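PDB 4NNZ: probable zinc protease from Pseudomonas aeruginosa, which probably acts as a zinc-dependent metallopeptidase of the M16 family and is one subunit of a heterodimeric protease. Local coordinates for residues Q32-I37 / Y88-Q93; P154-H159 / P225-E230; L247-N252 / S413-A418; E264-R269 / E392-V397. All blocks are in the same frame, centred on the assembly; numbering follows the deposited sequence.

Contact 1 pairs two strands of the six-stranded sheet in the N-terminal half, and contact 3 two strands of the five-stranded sheet in the C-terminal half; their centres lie about 31 Å apart, on opposite sides of the chain's centre. Contact 2 joins loops that follow helices 140-152 and 200-211; its centre is about 24 Å from that of contact 1 and about 14 Å from that of contact 3, which it touches through Glu230 and Ser413. Lying between the two sheets, it helps tie the halves together. Contacts 1, 2 and 3 come in series along the chain, whereas contact 4, a helix crossing, is nested within the loop closed by contact 3, whose strand 246-253 leads into helix 262-276.

Contact 1: Q32-I37 / Y88-Q93; sequences QLWYRI and YTAYYQ
Trp34 and Ala90 face each other in an antiparallel strand pairing within the mixed six-stranded sheet of the N-terminal half. The axes of 32-35 and 89-93 run at 173°. Hydrogen-bonded pairs Leu33-Tyr91 and Tyr35-Thr89 alternate with non-hydrogen-bonded pairs Gln32-Tyr92 and Trp34-Ala90. Tyr35 N lies 2.9 Å from Thr89 O, and Thr89 N 3.2 Å from Tyr35 O.

On the face bearing Trp34, Ala90 CB sits over the indole six-membered ring, 3.6 Å from its centroid, a CH-pi contact. Trp34 CZ3 lies above one face of the Tyr88 ring, toward its rim, 3.3 Å from Tyr88 CD1; the planes are 51° apart. With its CG placed between the backbone N and the carbonyl carbon (chi1 55°), Tyr88 lays its ring alongside the indole. Within strand 28-35, Trp34 NE1 bonds Gln32 OE1 at 2.9 Å; OE1 lies in the indole plane and NE1 in the carbonyl plane, on a lone pair, though the bond is bent. On the reverse face Tyr35 CE2 approaches Tyr91 CE1 to 3.9 Å, while Tyr91 OH bonds Tyr185.

Strands 190-196 and 80-84 flank the pair; helix 367-379 packs on the Trp34 face and helix 100-112 on the Tyr35 face.

Contact 2: P154-H159 / P225-E230; sequences PASGYH and PLELAE
Ser156 and Pro225 bring two irregular chains together, their CA atoms 4.9 Å apart, with a 3-10 turn at 157-159. A carboxylate received by backbone amides joins them. Glu227 OE2 takes the N-H of Ala155 at 2.8 Å, on the syn lone pair. Glu227 OE1 is gripped twice: Ser156 N reaches it at 2.8 Å, from the syn side but 27° out of the carboxylate plane, and Ser156 OG donates to it at 3.1 Å, nearly along the C-O direction. Further bonds, from Ala155 N to OE1 and from Leu228 N, the residue following Glu227, to OE2, are weak. The Glu227 chain starts out extended and then bends at CG (chi2 56°), which turns the carboxylate oxygens toward the amides of Ala155 and Ser156.

Ala155 CB touches Leu228 CD1 at 3.5 Å. Pro225 lies over one face of the Tyr158 ring, with CG 3.7 Å from Tyr158 CZ and CB making a CH-pi contact; the hydroxyl of that tyrosine bonds Asp87. Trp165 of the second subunit of the assembly, another copy of this protein, packs on Ala155, and Arg147 of that subunit on Leu228.

Three N-H and O-H donors on one carboxylate would probably stabilise its charged form and fix its rotation, holding 225-230, which leads into the five-stranded C-terminal sheet, to the loop after helix 140-152 at the junction of the two halves.

Contact 3: L247-N252 / S413-A418; sequences LIMGFN and SRLTLA
Phe251 and Leu415 meet on one face of an antiparallel strand pair. Leu415 CD1 lies over the phenyl face, offset toward the rim and 4.1 Å from the ring centroid, a CH-pi contact, while Leu415 CB approaches Phe251 CE1 at 3.7 Å. Leu415 reaches across because its CG is turned opposite the backbone N (chi1 168°), and the CD1 methyl touches Met249 CB. Leu417 shares that torsion; its CD1 lies beside Met249 CG at 3.8 Å, the two side chains pointing the same way. The Leu247 and Leu417 side chains cross at a slant, Leu247 CD1 4.0 Å from Leu417 CG.

The strands belong to the five-stranded sheet of the C-terminal half, 246-253 lying between 415-422 and 309-317. Short-segment axes are 167° apart. Hydrogen-bonded pairs are Ile248-Ala418 and Gly250-Thr416, the latter with Gly250 N 2.8 Å from Thr416 O. On the face of Ile248 and Thr416, Gly250 carries no side chain, and those two pack against Phe148 of helix 140-152.

Asn252 N bonds Arg414 O, its OD1 takes an N-H of Arg234 and its ND2 reaches Ala152 O. Arg414, extended from CG to NE (chi2 161°), carries NE out to a water beyond the last strand pair, 2.9 Å away, which donates to Asn252 O at 2.6 Å; its NH1 bonds Thr411 OG1. Helix 325-341 covers Leu247, Met249 and Leu417.

Contact 4: E264-R269 / E392-V397; sequences EVNALR and EALKAV
Arg269 NH1 is gripped by two oxygens while Leu394 packs against the same guanidinium. It donates to Asn266 OD1 one helical turn earlier at 3.3 Å, and it forms a salt bridge with Asp390 OD1. The amide oxygen lies close to the guanidinium plane, but the nitrogen sits above the amide's carbonyl plane, 50° out of it, so the bond is not made on a lone pair of the amide oxygen. A bend late in the arginine chain (chi3 42°) turns the guanidinium back along its own helix toward Asn266.

Leu394 CD2 lies over one face of that flat group, toward its rim and 4.0 Å from Arg269 NH1; the two side chains cross at about a right angle. Two acceptors on NH1 probably limit the rotation of the guanidinium, while its face serves as an apolar surface.

Asn266 is the main wedge between the helices. Its ND2 stands 3.4 Å from Ala393 CB, and its CB is packed by Val397 CG2 at 3.8 Å. The other methyl of Val397, CG1, comes to 4.2 Å from Ala267 CB. Across the segments the contact is thus van der Waals packing; the polar partners of Arg269 NH1 lie in its own helix and in helix 386-396.

The segments 264-269 and 392-396, of helices 262-276 and 386-396, cross at -85°, their axes 9.1 Å apart at closest approach. Helix 346-364 packs beside the crossing through Met356, which touches both Arg269 and Leu394, and Tyr301 of strand 294-301 lies against Arg269.

Contact 1: Q32-I37 / Y88-Q93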
loop_
_atom_site.group_PDB
_atom_site.type_symbol
_atom_site.label_atom_id
_atom_site.label_comp_id
_atom_site.label_asym_id
_atom_site.label_seq_id
_atom_site.Cartn_x
_atom_site.Cartn_y
_atom_site.Cartn_z
ATOM N N GLN A 32 7.283 31.011 -2.336
ATOM C CA GLN A 32 6.889 29.695 -1.869
ATOM C C GLN A 32 7.942 28.661 -2.103
ATOM O O GLN A 32 8.562 28.701 -3.128
ATOM C CB GLN A 32 5.664 29.235 -2.585
ATOM C CG GLN A 32 4.729 30.308 -2.993
ATOM C CD GLN A 32 3.381 29.748 -3.274
ATOM O OE1 GLN A 32 3.257 28.621 -3.656
ATOM N NE2 GLN A 32 2.371 30.531 -3.067
ATOM N N LEU A 33 8.145 27.706 -1.197
ATOM C CA LEU A 33 9.103 26.705 -1.662
ATOM C C LEU A 33 8.506 25.318 -1.813
ATOM O O LEU A 33 7.985 24.830 -0.874
ATOM C CB LEU A 33 10.308 26.668 -0.764
ATOM C CG LEU A 33 11.478 25.790 -1.153
ATOM C CD1 LEU A 33 11.641 25.711 -2.641
ATOM C CD2 LEU A 33 12.743 26.321 -0.561
ATOM N N TRP A 34 8.583 24.675 -2.978
ATOM C CA TRP A 34 7.889 23.416 -3.159
ATOM C C TRP A 34 8.849 22.275 -3.316
ATOM O O TRP A 34 9.630 22.256 -4.212
ATOM C CB TRP A 34 7.038 23.482 -4.409
ATOM C CG TRP A 34 5.932 24.419 -4.319
ATOM C CD1 TRP A 34 6.018 25.740 -4.265
ATOM C CD2 TRP A 34 4.555 24.106 -4.253
ATOM N NE1 TRP A 34 4.808 26.284 -4.170
ATOM C CE2 TRP A 34 3.879 25.294 -4.156
ATOM C CE3 TRP A 34 3.831 22.928 -4.257
ATOM C CZ2 TRP A 34 2.528 25.353 -4.074
ATOM C CZ3 TRP A 34 2.511 22.984 -4.171
ATOM C CH2 TRP A 34 1.858 24.182 -4.074
ATOM N N TYR A 35 8.756 21.299 -2.440
ATOM C CA TYR A 35 9.612 20.148 -2.477
ATOM C C TYR A 35 8.818 18.994 -3.005
ATOM O O TYR A 35 7.704 18.825 -2.642
ATOM C CB TYR A 35 10.066 19.788 -1.094
ATOM C CG TYR A 35 11.092 20.678 -0.471
ATOM C CD1 TYR A 35 12.428 20.544 -0.753
ATOM C CD2 TYR A 35 10.725 21.621 0.446
ATOM C CE1 TYR A 35 13.357 21.350 -0.160
ATOM C CE2 TYR A 35 11.646 22.424 1.044
ATOM C CZ TYR A 35 12.961 22.282 0.738
ATOM O OH TYR A 35 13.840 23.101 1.354
ATOM N N ARG A 36 9.391 18.190 -3.871
ATOM C CA ARG A 36 8.682 17.060 -4.399
ATOM C C ARG A 36 8.804 15.832 -3.531
ATOM O O ARG A 36 9.403 14.863 -3.894
ATOM C CB ARG A 36 9.168 16.770 -5.789
ATOM C CG ARG A 36 8.953 17.887 -6.749
ATOM C CD ARG A 36 9.657 17.596 -8.037
ATOM N NE ARG A 36 10.558 18.663 -8.384
ATOM C CZ ARG A 36 11.835 18.495 -8.642
ATOM N NH1 ARG A 36 12.373 17.303 -8.591
ATOM N NH2 ARG A 36 12.570 19.520 -8.950
ATOM N N ILE A 37 8.232 15.893 -2.363
ATOM C CA ILE A 37 8.180 14.750 -1.541
ATOM C C ILE A 37 6.805 14.751 -0.908
ATOM O O ILE A 37 6.222 15.771 -0.730
ATOM C CB ILE A 37 9.356 14.735 -0.564
ATOM C CG1 ILE A 37 9.342 13.473 0.264
ATOM C CG2 ILE A 37 9.375 15.979 0.264
ATOM C CD1 ILE A 37 9.324 12.232 -0.557
ATOM N N TYR A 88 3.368 16.550 -2.594
ATOM C CA TYR A 88 4.270 17.632 -2.325
ATOM C C TYR A 88 4.232 18.199 -0.931
ATOM O O TYR A 88 3.343 17.967 -0.173
ATOM C CB TYR A 88 4.082 18.732 -3.350
ATOM C CG TYR A 88 2.698 19.205 -3.427
ATOM C CD1 TYR A 88 2.220 20.097 -2.534
ATOM C CD2 TYR A 88 1.854 18.719 -4.360
ATOM C CE1 TYR A 88 0.928 20.513 -2.592
ATOM C CE2 TYR A 88 0.567 19.138 -4.437
ATOM C CZ TYR A 88 0.117 20.040 -3.552
ATOM O OH TYR A 88 -1.156 20.442 -3.606
ATOM N N THR A 89 5.268 18.939 -0.613
ATOM C CA THR A 89 5.347 19.728 0.578
ATOM C C THR A 89 5.720 21.129 0.235
ATOM O O THR A 89 6.713 21.341 -0.370
ATOM C CB THR A 89 6.447 19.205 1.433
ATOM O OG1 THR A 89 6.251 17.813 1.572
ATOM C CG2 THR A 89 6.439 19.860 2.767
ATOM N N ALA A 90 4.924 22.090 0.638
ATOM C CA ALA A 90 5.186 23.458 0.278
ATOM C C ALA A 90 5.265 24.433 1.422
ATOM O O ALA A 90 4.447 24.436 2.268
ATOM C CB ALA A 90 4.170 23.919 -0.729
ATOM N N TYR A 91 6.253 25.301 1.401
ATOM C CA TYR A 91 6.349 26.344 2.381
ATOM C C TYR A 91 6.244 27.669 1.680
ATOM O O TYR A 91 6.923 27.903 0.735
ATOM C CB TYR A 91 7.657 26.266 3.126
ATOM C CG TYR A 91 7.979 24.958 3.768
ATOM C CD1 TYR A 91 8.411 23.902 3.031
ATOM C CD2 TYR A 91 7.890 24.799 5.113
ATOM C CE1 TYR A 91 8.725 22.716 3.617
ATOM C CE2 TYR A 91 8.202 23.614 5.707
ATOM C CZ TYR A 91 8.620 22.581 4.946
ATOM O OH TYR A 91 8.931 21.406 5.525
ATOM N N TYR A 92 5.371 28.536 2.147
ATOM C CA TYR A 92 5.203 29.813 1.519
ATOM C C TYR A 92 5.044 30.918 2.507
ATOM O O TYR A 92 4.529 30.728 3.568
ATOM C CB TYR A 92 3.980 29.803 0.640
ATOM C CG TYR A 92 2.734 29.514 1.398
ATOM C CD1 TYR A 92 2.313 28.231 1.575
ATOM C CD2 TYR A 92 1.990 30.520 1.944
ATOM C CE1 TYR A 92 1.168 27.952 2.269
ATOM C CE2 TYR A 92 0.840 30.257 2.640
ATOM C CZ TYR A 92 0.430 28.971 2.802
ATOM O OH TYR A 92 -0.718 28.679 3.501
ATOM N N GLN A 93 5.465 32.097 2.110
ATOM C CA GLN A 93 5.331 33.261 2.913
ATOM C C GLN A 93 4.853 34.366 2.017
ATOM O O GLN A 93 5.044 34.316 0.852
ATOM C CB GLN A 93 6.668 33.613 3.540
ATOM C CG GLN A 93 7.823 33.590 2.570
ATOM C CD GLN A 93 9.080 32.971 3.139
ATOM O OE1 GLN A 93 9.767 32.219 2.460
ATOM N NE2 GLN A 93 9.392 33.294 4.373
#

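Contact 2: P154-H159 / P225-E230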
loop_
_atom_site.group_PDB
_atom_site.type_symbol
_atom_site.label_atom_id
_atom_site.label_comp_id
_atom_site.label_asym_id
_atom_site.label_seq_id
_atom_site.Cartn_x
_atom_site.Cartn_y
_atom_site.Cartn_z
ATOM N N PRO A 154 -5.272 0.378 -4.733
ATOM C CA PRO A 154 -4.576 -0.826 -4.326
ATOM C C PRO A 154 -3.094 -0.827 -4.602
ATOM O O PRO A 154 -2.367 -1.304 -3.781
ATOM C CB PRO A 154 -5.205 -1.885 -5.200
ATOM C CG PRO A 154 -6.525 -1.391 -5.501
ATOM C CD PRO A 154 -6.410 0.061 -5.598
ATOM N N ALA A 155 -2.663 -0.355 -5.747
ATOM C CA ALA A 155 -1.277 -0.455 -6.092
ATOM C C ALA A 155 -0.438 0.780 -5.916
ATOM O O ALA A 155 0.757 0.680 -5.796
ATOM C CB ALA A 155 -1.146 -0.956 -7.504
ATOM N N SER A 156 -1.036 1.948 -5.956
ATOM C CA SER A 156 -0.267 3.177 -5.860
ATOM C C SER A 156 -0.027 3.732 -4.480
ATOM O O SER A 156 -0.622 3.347 -3.544
ATOM C CB SER A 156 -0.836 4.250 -6.772
ATOM O OG SER A 156 -1.983 4.839 -6.251
ATOM N N GLY A 157 0.846 4.696 -4.406
ATOM C CA GLY A 157 1.200 5.315 -3.163
ATOM C C GLY A 157 0.073 6.137 -2.623
ATOM O O GLY A 157 0.084 6.550 -1.508
ATOM N N TYR A 158 -0.919 6.351 -3.442
ATOM C CA TYR A 158 -2.016 7.170 -3.060
ATOM C C TYR A 158 -2.822 6.615 -1.966
ATOM O O TYR A 158 -3.551 7.327 -1.376
ATOM C CB TYR A 158 -2.869 7.548 -4.234
ATOM C CG TYR A 158 -2.239 8.577 -5.095
ATOM C CD1 TYR A 158 -1.365 9.492 -4.576
ATOM C CD2 TYR A 158 -2.499 8.624 -6.429
ATOM C CE1 TYR A 158 -0.787 10.416 -5.362
ATOM C CE2 TYR A 158 -1.912 9.552 -7.219
ATOM C CZ TYR A 158 -1.061 10.437 -6.667
ATOM O OH TYR A 158 -0.478 11.370 -7.410
ATOM N N HIS A 159 -2.714 5.337 -1.716
ATOM C CA HIS A 159 -3.475 4.766 -0.642
ATOM C C HIS A 159 -3.022 5.186 0.707
ATOM O O HIS A 159 -3.775 5.084 1.638
ATOM C CB HIS A 159 -3.678 3.269 -0.736
ATOM C CG HIS A 159 -2.429 2.479 -0.910
ATOM N ND1 HIS A 159 -1.369 2.556 -0.048
ATOM C CD2 HIS A 159 -2.100 1.545 -1.826
ATOM C CE1 HIS A 159 -0.425 1.731 -0.445
ATOM N NE2 HIS A 159 -0.848 1.097 -1.517
ATOM N N PRO A 225 2.757 7.556 -9.222
ATOM C CA PRO A 225 1.880 6.583 -8.604
ATOM C C PRO A 225 0.774 6.150 -9.527
ATOM O O PRO A 225 -0.296 6.676 -9.496
ATOM C CB PRO A 225 1.305 7.334 -7.423
ATOM C CG PRO A 225 2.103 8.541 -7.281
ATOM C CD PRO A 225 2.577 8.874 -8.627
ATOM N N LEU A 226 1.095 5.199 -10.375
ATOM C CA LEU A 226 0.161 4.547 -11.246
ATOM C C LEU A 226 -0.605 3.481 -10.551
ATOM O O LEU A 226 -0.120 2.821 -9.687
ATOM C CB LEU A 226 0.893 3.904 -12.395
ATOM C CG LEU A 226 1.927 4.786 -13.019
ATOM C CD1 LEU A 226 2.488 4.045 -14.186
ATOM C CD2 LEU A 226 1.273 6.058 -13.470
ATOM N N GLU A 227 -1.799 3.266 -11.019
ATOM C CA GLU A 227 -2.717 2.391 -10.390
ATOM C C GLU A 227 -3.194 1.459 -11.469
ATOM O O GLU A 227 -2.946 1.699 -12.611
ATOM C CB GLU A 227 -3.855 3.210 -9.817
ATOM C CG GLU A 227 -4.850 2.396 -9.064
ATOM C CD GLU A 227 -4.189 1.623 -7.966
ATOM O OE1 GLU A 227 -3.487 2.244 -7.175
ATOM O OE2 GLU A 227 -4.354 0.407 -7.909
ATOM N N LEU A 228 -3.850 0.380 -11.105
ATOM C CA LEU A 228 -4.443 -0.489 -12.077
ATOM C C LEU A 228 -5.529 0.280 -12.734
ATOM O O LEU A 228 -6.173 1.076 -12.116
ATOM C CB LEU A 228 -5.044 -1.694 -11.401
ATOM C CG LEU A 228 -4.164 -2.837 -10.936
ATOM C CD1 LEU A 228 -3.021 -2.337 -10.099
ATOM C CD2 LEU A 228 -4.988 -3.778 -10.120
ATOM N N ALA A 229 -5.703 0.078 -14.017
ATOM C CA ALA A 229 -6.823 0.637 -14.722
ATOM C C ALA A 229 -8.164 0.077 -14.300
ATOM O O ALA A 229 -9.095 0.799 -14.149
ATOM C CB ALA A 229 -6.627 0.471 -16.200
ATOM N N GLU A 230 -8.261 -1.222 -14.128
ATOM C CA GLU A 230 -9.501 -1.837 -13.726
ATOM C C GLU A 230 -9.296 -2.727 -12.535
ATOM O O GLU A 230 -9.163 -3.902 -12.677
ATOM C CB GLU A 230 -10.098 -2.619 -14.865
ATOM C CG GLU A 230 -10.781 -1.759 -15.891
ATOM C CD GLU A 230 -11.315 -2.535 -17.073
ATOM O OE1 GLU A 230 -10.624 -2.602 -18.081
ATOM O OE2 GLU A 230 -12.429 -3.050 -17.021
#

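Contact 3: L247-N252 / S413-A418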
loop_
_atom_site.group_PDB
_atom_site.type_symbol
_atom_site.label_atom_id
_atom_site.label_comp_id
_atom_site.label_asym_id
_atom_site.label_seq_id
_atom_site.Cartn_x
_atom_site.Cartn_y
_atom_site.Cartn_z
ATOM N N LEU A 247 -22.989 8.172 0.995
ATOM C CA LEU A 247 -22.446 7.337 -0.025
ATOM C C LEU A 247 -21.262 7.978 -0.653
ATOM O O LEU A 247 -21.289 9.125 -0.955
ATOM C CB LEU A 247 -23.491 7.090 -1.091
ATOM C CG LEU A 247 -23.190 5.966 -2.059
ATOM C CD1 LEU A 247 -23.184 4.646 -1.351
ATOM C CD2 LEU A 247 -24.212 5.950 -3.143
ATOM N N ILE A 248 -20.210 7.216 -0.844
ATOM C CA ILE A 248 -19.063 7.687 -1.550
ATOM C C ILE A 248 -18.805 6.760 -2.704
ATOM O O ILE A 248 -18.705 5.610 -2.519
ATOM C CB ILE A 248 -17.847 7.671 -0.634
ATOM C CG1 ILE A 248 -18.214 8.201 0.734
ATOM C CG2 ILE A 248 -16.696 8.439 -1.241
ATOM C CD1 ILE A 248 -17.038 8.558 1.591
ATOM N N MET A 249 -18.711 7.285 -3.905
ATOM C CA MET A 249 -18.310 6.500 -5.054
ATOM C C MET A 249 -17.088 7.075 -5.724
ATOM O O MET A 249 -17.040 8.227 -6.010
ATOM C CB MET A 249 -19.430 6.436 -6.056
ATOM C CG MET A 249 -20.619 5.654 -5.575
ATOM S SD MET A 249 -22.027 5.831 -6.635
ATOM C CE MET A 249 -21.551 4.888 -8.049
ATOM N N GLY A 250 -16.095 6.257 -5.978
ATOM C CA GLY A 250 -14.901 6.711 -6.649
ATOM C C GLY A 250 -14.549 5.900 -7.861
ATOM O O GLY A 250 -14.640 4.736 -7.820
ATOM N N PHE A 251 -14.144 6.534 -8.936
ATOM C CA PHE A 251 -13.713 5.818 -10.115
ATOM C C PHE A 251 -12.251 6.026 -10.441
ATOM O O PHE A 251 -11.811 7.118 -10.524
ATOM C CB PHE A 251 -14.560 6.234 -11.286
ATOM C CG PHE A 251 -15.945 5.706 -11.235
ATOM C CD1 PHE A 251 -16.213 4.455 -11.634
ATOM C CD2 PHE A 251 -16.968 6.473 -10.775
ATOM C CE1 PHE A 251 -17.473 3.965 -11.599
ATOM C CE2 PHE A 251 -18.233 5.986 -10.719
ATOM C CZ PHE A 251 -18.482 4.722 -11.136
ATOM N N ASN A 252 -11.504 4.955 -10.612
ATOM C CA ASN A 252 -10.097 5.076 -10.925
ATOM C C ASN A 252 -9.896 5.593 -12.310
ATOM O O ASN A 252 -10.438 5.077 -13.252
ATOM C CB ASN A 252 -9.375 3.747 -10.811
ATOM C CG ASN A 252 -9.281 3.243 -9.413
ATOM O OD1 ASN A 252 -10.113 2.512 -8.975
ATOM N ND2 ASN A 252 -8.249 3.614 -8.729
ATOM N N SER A 413 -15.974 -1.878 -12.902
ATOM C CA SER A 413 -14.638 -2.382 -12.718
ATOM C C SER A 413 -13.706 -1.354 -12.168
ATOM O O SER A 413 -12.658 -1.680 -11.748
ATOM C CB SER A 413 -14.081 -2.966 -13.992
ATOM O OG SER A 413 -14.144 -2.057 -15.036
ATOM N N ARG A 414 -14.093 -0.106 -12.213
ATOM C CA ARG A 414 -13.239 0.952 -11.769
ATOM C C ARG A 414 -13.723 1.582 -10.496
ATOM O O ARG A 414 -13.193 2.539 -10.068
ATOM C CB ARG A 414 -13.133 1.999 -12.848
ATOM C CG ARG A 414 -12.439 1.522 -14.079
ATOM C CD ARG A 414 -12.750 2.385 -15.261
ATOM N NE ARG A 414 -11.779 2.185 -16.301
ATOM C CZ ARG A 414 -11.871 1.278 -17.251
ATOM N NH1 ARG A 414 -12.898 0.497 -17.308
ATOM N NH2 ARG A 414 -10.939 1.172 -18.150
ATOM N N LEU A 415 -14.738 1.005 -9.911
ATOM C CA LEU A 415 -15.446 1.595 -8.825
ATOM C C LEU A 415 -15.067 1.104 -7.447
ATOM O O LEU A 415 -14.975 -0.063 -7.226
ATOM C CB LEU A 415 -16.924 1.355 -9.031
ATOM C CG LEU A 415 -17.840 1.657 -7.873
ATOM C CD1 LEU A 415 -17.998 3.144 -7.735
ATOM C CD2 LEU A 415 -19.171 1.021 -8.096
ATOM N N THR A 416 -14.848 2.038 -6.536
ATOM C CA THR A 416 -14.842 1.811 -5.115
ATOM C C THR A 416 -16.013 2.573 -4.554
ATOM O O THR A 416 -16.120 3.740 -4.720
ATOM C CB THR A 416 -13.595 2.368 -4.449
ATOM O OG1 THR A 416 -12.454 2.038 -5.201
ATOM C CG2 THR A 416 -13.424 1.808 -3.125
ATOM N N LEU A 417 -16.901 1.872 -3.900
ATOM C CA LEU A 417 -18.062 2.466 -3.310
ATOM C C LEU A 417 -18.091 2.182 -1.829
ATOM O O LEU A 417 -17.900 1.084 -1.429
ATOM C CB LEU A 417 -19.311 1.915 -3.964
ATOM C CG LEU A 417 -20.628 2.258 -3.319
ATOM C CD1 LEU A 417 -21.726 2.262 -4.326
ATOM C CD2 LEU A 417 -20.945 1.321 -2.198
ATOM N N ALA A 418 -18.330 3.192 -1.017
ATOM C CA ALA A 418 -18.416 2.992 0.408
ATOM C C ALA A 418 -19.667 3.533 1.057
ATOM O O ALA A 418 -20.023 4.624 0.809
ATOM C CB ALA A 418 -17.210 3.577 1.073
HETATM O O HOH W 1 -12.213 3.337 -7.287
HETATM O O HOH W 2 -9.483 3.562 -15.204
#

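Contact 4: E264-R269 / E392-V397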
loop_
_atom_site.group_PDB
_atom_site.type_symbol
_atom_site.label_atom_id
_atom_site.label_comp_id
_atom_site.label_asym_id
_atom_site.label_seq_id
_atom_site.Cartn_x
_atom_site.Cartn_y
_atom_site.Cartn_z
ATOM N N GLU A 264 -9.169 13.344 -22.692
ATOM C CA GLU A 264 -10.058 12.588 -21.848
ATOM C C GLU A 264 -10.074 13.134 -20.430
ATOM O O GLU A 264 -11.093 13.140 -19.790
ATOM C CB GLU A 264 -9.758 11.098 -21.926
ATOM C CG GLU A 264 -8.798 10.601 -20.877
ATOM C CD GLU A 264 -8.069 9.357 -21.285
ATOM O OE1 GLU A 264 -8.678 8.485 -21.908
ATOM O OE2 GLU A 264 -6.880 9.249 -20.982
ATOM N N VAL A 265 -8.934 13.587 -19.939
ATOM C CA VAL A 265 -8.873 14.168 -18.630
ATOM C C VAL A 265 -9.708 15.411 -18.582
ATOM O O VAL A 265 -10.444 15.618 -17.663
ATOM C CB VAL A 265 -7.438 14.548 -18.265
ATOM C CG1 VAL A 265 -7.384 15.279 -16.951
ATOM C CG2 VAL A 265 -6.571 13.326 -18.176
ATOM N N ASN A 266 -9.545 16.261 -19.556
ATOM C CA ASN A 266 -10.256 17.493 -19.568
ATOM C C ASN A 266 -11.732 17.257 -19.700
ATOM O O ASN A 266 -12.527 18.016 -19.215
ATOM C CB ASN A 266 -9.695 18.426 -20.607
ATOM C CG ASN A 266 -8.334 18.918 -20.243
ATOM O OD1 ASN A 266 -7.951 18.888 -19.106
ATOM N ND2 ASN A 266 -7.603 19.358 -21.205
ATOM N N ALA A 267 -12.071 16.181 -20.375
ATOM C CA ALA A 267 -13.424 15.719 -20.471
ATOM C C ALA A 267 -13.963 15.292 -19.127
ATOM O O ALA A 267 -15.093 15.502 -18.825
ATOM C CB ALA A 267 -13.517 14.603 -21.461
ATOM N N LEU A 268 -13.140 14.672 -18.330
ATOM C CA LEU A 268 -13.513 14.348 -16.979
ATOM C C LEU A 268 -13.754 15.544 -16.069
ATOM O O LEU A 268 -14.623 15.521 -15.246
ATOM C CB LEU A 268 -12.514 13.375 -16.381
ATOM C CG LEU A 268 -12.656 11.978 -16.907
ATOM C CD1 LEU A 268 -11.514 11.133 -16.441
ATOM C CD2 LEU A 268 -13.964 11.367 -16.494
ATOM N N ARG A 269 -12.959 16.578 -16.211
ATOM C CA ARG A 269 -13.138 17.772 -15.437
ATOM C C ARG A 269 -14.456 18.408 -15.756
ATOM O O ARG A 269 -15.174 18.813 -14.886
ATOM C CB ARG A 269 -12.010 18.729 -15.734
ATOM C CG ARG A 269 -10.686 18.027 -15.770
ATOM C CD ARG A 269 -9.551 18.940 -16.117
ATOM N NE ARG A 269 -9.634 20.220 -15.458
ATOM C CZ ARG A 269 -8.919 21.270 -15.800
ATOM N NH1 ARG A 269 -8.081 21.192 -16.785
ATOM N NH2 ARG A 269 -9.040 22.392 -15.157
ATOM N N GLU A 392 -7.521 26.877 -23.263
ATOM C CA GLU A 392 -7.674 26.444 -24.611
ATOM C C GLU A 392 -8.025 24.994 -24.591
ATOM O O GLU A 392 -8.820 24.524 -25.369
ATOM C CB GLU A 392 -6.397 26.680 -25.379
ATOM C CG GLU A 392 -6.450 26.167 -26.792
ATOM C CD GLU A 392 -7.764 26.455 -27.465
ATOM O OE1 GLU A 392 -8.176 27.619 -27.463
ATOM O OE2 GLU A 392 -8.374 25.516 -27.999
ATOM N N ALA A 393 -7.410 24.282 -23.676
ATOM C CA ALA A 393 -7.623 22.866 -23.535
ATOM C C ALA A 393 -9.032 22.535 -23.150
ATOM O O ALA A 393 -9.566 21.558 -23.574
ATOM C CB ALA A 393 -6.661 22.312 -22.523
ATOM N N LEU A 394 -9.604 23.328 -22.284
ATOM C CA LEU A 394 -10.953 23.103 -21.847
ATOM C C LEU A 394 -11.887 23.301 -23.009
ATOM O O LEU A 394 -12.907 22.669 -23.126
ATOM C CB LEU A 394 -11.304 24.009 -20.690
ATOM C CG LEU A 394 -10.843 23.529 -19.336
ATOM C CD1 LEU A 394 -11.469 24.342 -18.244
ATOM C CD2 LEU A 394 -11.164 22.074 -19.135
ATOM N N LYS A 395 -11.511 24.241 -23.845
ATOM C CA LYS A 395 -12.275 24.608 -25.005
ATOM C C LYS A 395 -12.376 23.482 -25.990
ATOM O O LYS A 395 -13.375 23.326 -26.629
ATOM C CB LYS A 395 -11.626 25.784 -25.671
ATOM C CG LYS A 395 -12.579 26.890 -26.008
ATOM C CD LYS A 395 -11.837 28.094 -26.552
ATOM C CE LYS A 395 -11.840 28.134 -28.065
ATOM N NZ LYS A 395 -12.615 29.274 -28.616
ATOM N N ALA A 396 -11.322 22.699 -26.113
ATOM C CA ALA A 396 -11.280 21.604 -27.061
ATOM C C ALA A 396 -12.257 20.476 -26.794
ATOM O O ALA A 396 -12.583 19.742 -27.686
ATOM C CB ALA A 396 -9.875 21.078 -27.218
ATOM N N VAL A 397 -12.719 20.351 -25.574
ATOM C CA VAL A 397 -13.596 19.269 -25.247
ATOM C C VAL A 397 -14.882 19.393 -26.001
ATOM O O VAL A 397 -15.483 20.425 -26.027
ATOM C CB VAL A 397 -13.878 19.253 -23.751
ATOM C CG1 VAL A 397 -14.815 18.130 -23.406
ATOM C CG2 VAL A 397 -12.588 19.093 -23.002
#